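PDB 1ZS4: regulatory protein CII, which activates transcription from the phage lambda promoters for the repressor and integrase genes, binding DNA as a homotetramer so that the virus can establish latency. Local coordinates for residues G26-A31 against V36-I41. Sequence-based numbering, arbitrary orientation.
With nucleotides of chain A; nucleotides of chain B.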
loop_
_atom_site.group_PDB
_atom_site.type_symbol
_atom_site.label_atom_id
_atom_site.label_comp_id
_atom_site.label_asym_id
_atom_site.label_seq_id
_atom_site.Cartn_x
_atom_site.Cartn_y
_atom_site.Cartn_z
ATOM N N GLY C 26 -25.656 18.055 10.936
ATOM C CA GLY C 26 -25.890 19.154 10.013
ATOM C C GLY C 26 -24.778 19.100 8.976
ATOM O O GLY C 26 -23.637 18.793 9.313
ATOM N N THR C 27 -25.093 19.381 7.717
ATOM C CA THR C 27 -24.075 19.343 6.672
ATOM C C THR C 27 -23.031 20.439 6.864
ATOM O O THR C 27 -21.823 20.162 6.832
ATOM C CB THR C 27 -24.728 19.413 5.268
ATOM O OG1 THR C 27 -25.551 18.247 5.085
ATOM C CG2 THR C 27 -23.666 19.449 4.148
ATOM N N GLU C 28 -23.470 21.680 7.069
ATOM C CA GLU C 28 -22.506 22.768 7.298
ATOM C C GLU C 28 -21.687 22.482 8.563
ATOM O O GLU C 28 -20.473 22.651 8.565
ATOM C CB GLU C 28 -23.232 24.111 7.433
ATOM C CG GLU C 28 -22.377 25.266 8.011
ATOM C CD GLU C 28 -21.191 25.640 7.137
ATOM O OE1 GLU C 28 -21.166 25.250 5.950
ATOM O OE2 GLU C 28 -20.281 26.349 7.628
ATOM N N LYS C 29 -22.343 22.038 9.633
ATOM C CA LYS C 29 -21.619 21.748 10.872
ATOM C C LYS C 29 -20.594 20.635 10.662
ATOM O O LYS C 29 -19.478 20.700 11.185
ATOM C CB LYS C 29 -22.596 21.399 12.006
ATOM C CG LYS C 29 -23.390 22.609 12.526
ATOM C CD LYS C 29 -22.456 23.704 13.063
ATOM C CE LYS C 29 -23.199 25.001 13.432
ATOM N NZ LYS C 29 -23.643 25.817 12.243
ATOM N N THR C 30 -20.966 19.610 9.901
ATOM C CA THR C 30 -20.029 18.519 9.621
ATOM C C THR C 30 -18.868 19.075 8.806
ATOM O O THR C 30 -17.709 18.747 9.063
ATOM C CB THR C 30 -20.698 17.379 8.804
ATOM O OG1 THR C 30 -21.717 16.764 9.600
ATOM C CG2 THR C 30 -19.663 16.308 8.395
ATOM N N ALA C 31 -19.178 19.917 7.822
ATOM C CA ALA C 31 -18.133 20.505 6.985
ATOM C C ALA C 31 -17.148 21.286 7.847
ATOM O O ALA C 31 -15.936 21.142 7.704
ATOM C CB ALA C 31 -18.748 21.415 5.949
ATOM N N VAL C 36 -13.733 21.221 5.324
ATOM C CA VAL C 36 -13.956 21.393 3.888
ATOM C C VAL C 36 -15.240 22.210 3.771
ATOM O O VAL C 36 -15.890 22.491 4.775
ATOM C CB VAL C 36 -14.146 20.041 3.134
ATOM C CG1 VAL C 36 -12.863 19.209 3.192
ATOM C CG2 VAL C 36 -15.302 19.263 3.751
ATOM N N ASP C 37 -15.609 22.594 2.557
ATOM C CA ASP C 37 -16.829 23.387 2.381
ATOM C C ASP C 37 -18.056 22.500 2.518
ATOM O O ASP C 37 -17.971 21.287 2.330
ATOM C CB ASP C 37 -16.843 24.047 1.004
ATOM C CG ASP C 37 -17.874 25.156 0.909
ATOM O OD1 ASP C 37 -18.973 24.940 0.375
ATOM O OD2 ASP C 37 -17.582 26.266 1.383
ATOM N N LYS C 38 -19.198 23.093 2.842
ATOM C CA LYS C 38 -20.412 22.290 2.954
ATOM C C LYS C 38 -20.748 21.655 1.611
ATOM O O LYS C 38 -21.393 20.609 1.576
ATOM C CB LYS C 38 -21.590 23.138 3.432
ATOM C CG LYS C 38 -21.877 24.362 2.594
ATOM C CD LYS C 38 -23.032 25.155 3.207
ATOM C CE LYS C 38 -23.460 26.320 2.310
ATOM N NZ LYS C 38 -24.700 27.009 2.816
ATOM N N SER C 39 -20.307 22.277 0.514
ATOM C CA SER C 39 -20.576 21.735 -0.820
ATOM C C SER C 39 -19.838 20.412 -0.993
ATOM O O SER C 39 -20.289 19.532 -1.743
ATOM C CB SER C 39 -20.186 22.734 -1.935
ATOM O OG SER C 39 -18.786 23.025 -1.978
ATOM N N GLN C 40 -18.720 20.255 -0.281
ATOM C CA GLN C 40 -17.962 19.012 -0.358
ATOM C C GLN C 40 -18.685 17.921 0.440
ATOM O O GLN C 40 -18.874 16.806 -0.055
ATOM C CB GLN C 40 -16.539 19.208 0.181
ATOM C CG GLN C 40 -15.488 19.399 -0.935
ATOM C CD GLN C 40 -15.968 20.316 -2.044
ATOM O OE1 GLN C 40 -16.546 19.855 -3.033
ATOM N NE2 GLN C 40 -15.749 21.627 -1.885
ATOM N N ILE C 41 -19.100 18.224 1.667
ATOM C CA ILE C 41 -19.804 17.199 2.442
ATOM C C ILE C 41 -21.039 16.773 1.645
ATOM O O ILE C 41 -21.332 15.574 1.523
ATOM C CB ILE C 41 -20.223 17.716 3.844
ATOM C CG1 ILE C 41 -18.968 18.086 4.652
ATOM C CG2 ILE C 41 -21.060 16.645 4.597
ATOM C CD1 ILE C 41 -17.950 16.962 4.726
ATOM P P DG A 7 -27.263 22.122 6.435
ATOM O OP1 DG A 7 -27.424 21.348 7.676
ATOM O OP2 DG A 7 -25.963 22.791 6.156
ATOM O "O5'" DG A 7 -27.587 21.180 5.204
ATOM C "C5'" DG A 7 -28.881 20.624 5.048
ATOM C "C4'" DG A 7 -29.197 20.388 3.587
ATOM O "O4'" DG A 7 -29.352 21.663 2.900
ATOM C "C3'" DG A 7 -28.078 19.668 2.823
ATOM O "O3'" DG A 7 -28.687 18.901 1.781
ATOM C "C2'" DG A 7 -27.233 20.818 2.291
ATOM C "C1'" DG A 7 -28.300 21.852 1.961
ATOM N N9 DG A 7 -27.889 23.254 1.990
ATOM C C8 DG A 7 -27.069 23.869 2.905
ATOM N N7 DG A 7 -26.858 25.135 2.633
ATOM C C5 DG A 7 -27.588 25.365 1.475
ATOM C C6 DG A 7 -27.754 26.550 0.704
ATOM O O6 DG A 7 -27.265 27.678 0.891
ATOM N N1 DG A 7 -28.587 26.338 -0.384
ATOM C C2 DG A 7 -29.189 25.142 -0.696
ATOM N N2 DG A 7 -29.962 25.137 -1.795
ATOM N N3 DG A 7 -29.045 24.036 0.010
ATOM C C4 DG A 7 -28.237 24.216 1.072
ATOM P P DG B 18 -12.684 23.153 0.115
ATOM O OP1 DG B 18 -11.937 23.411 1.363
ATOM O OP2 DG B 18 -14.008 22.458 0.185
ATOM O "O5'" DG B 18 -12.948 24.571 -0.570
ATOM C "C5'" DG B 18 -11.852 25.448 -0.798
ATOM C "C4'" DG B 18 -12.327 26.838 -1.160
ATOM O "O4'" DG B 18 -12.986 26.816 -2.452
ATOM C "C3'" DG B 18 -13.352 27.446 -0.208
ATOM O "O3'" DG B 18 -13.119 28.856 -0.140
ATOM C "C2'" DG B 18 -14.678 27.017 -0.813
ATOM C "C1'" DG B 18 -14.393 27.007 -2.313
ATOM N N9 DG B 18 -15.062 25.933 -3.047
ATOM C C8 DG B 18 -15.262 24.635 -2.625
ATOM N N7 DG B 18 -15.922 23.911 -3.491
ATOM C C5 DG B 18 -16.164 24.781 -4.552
ATOM C C6 DG B 18 -16.845 24.570 -5.788
ATOM O O6 DG B 18 -17.386 23.532 -6.219
ATOM N N1 DG B 18 -16.863 25.724 -6.561
ATOM C C2 DG B 18 -16.297 26.921 -6.209
ATOM N N2 DG B 18 -16.433 27.913 -7.103
ATOM N N3 DG B 18 -15.653 27.133 -5.072
ATOM C C4 DG B 18 -15.630 26.028 -4.293
ATOM P P DC B 17 -12.475 17.154 -2.143
ATOM O OP1 DC B 17 -12.000 16.798 -0.796
ATOM O OP2 DC B 17 -13.815 16.720 -2.612
ATOM O "O5'" DC B 17 -12.481 18.735 -2.115
ATOM C "C5'" DC B 17 -12.047 19.424 -3.219
ATOM C "C4'" DC B 17 -11.377 20.704 -2.816
ATOM O "O4'" DC B 17 -11.326 21.331 -4.108
ATOM C "C3'" DC B 17 -12.281 21.589 -1.950
ATOM O "O3'" DC B 17 -11.704 22.403 -0.918
ATOM C "C2'" DC B 17 -13.095 22.367 -2.941
ATOM C "C1'" DC B 17 -12.251 22.404 -4.189
ATOM N N1 DC B 17 -13.179 22.089 -5.270
ATOM C C2 DC B 17 -13.376 23.031 -6.249
ATOM O O2 DC B 17 -12.703 24.075 -6.195
ATOM N N3 DC B 17 -14.286 22.797 -7.219
ATOM C C4 DC B 17 -14.982 21.650 -7.222
ATOM N N4 DC B 17 -15.872 21.454 -8.199
ATOM C C5 DC B 17 -14.793 20.658 -6.226
ATOM C C6 DC B 17 -13.881 20.907 -5.282
HETATM O O HOH W 1 -18.986 25.525 4.420
#
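A water joins the two segments: it donates a hydrogen bond to E28 OE1 at 2.7 Å, accepts one from K38 N and gives a weak one to D37 OD2. The carboxylate end of E28 crosses the K38 side chain at a slant, with OE1 3.3 Å from K38 CB and from K38 CD. E28 gets there by bending at chi2 (63°). K38, extended beyond CG, runs on past it into the DNA, where NZ gives a 2.9 Å hydrogen bond to N7 of DG7 of chain A. A31 of helix 27-34 packs against helix 38-47 of the helix-turn-helix: its CB sits 3.5 Å from K38 CA, and its CA meets I41 CG1 equally closely, a tight fit. I41 CG2 faces the methyls of T27 and T30, and I22 of helix 7-25 packs against all three residues. The turn is tied by V36 N bonding to A31 O at 3.2 Å. These close A31 contacts bring the two helices together while K38 and Q40 NE2 reach guanine N7 atoms on both strands; the backbone amides of T27 and E28 at DG7, and D37 N with Q40 NE2 at OP2 of DG18 of chain B, hold the phosphates of the same two nucleotides.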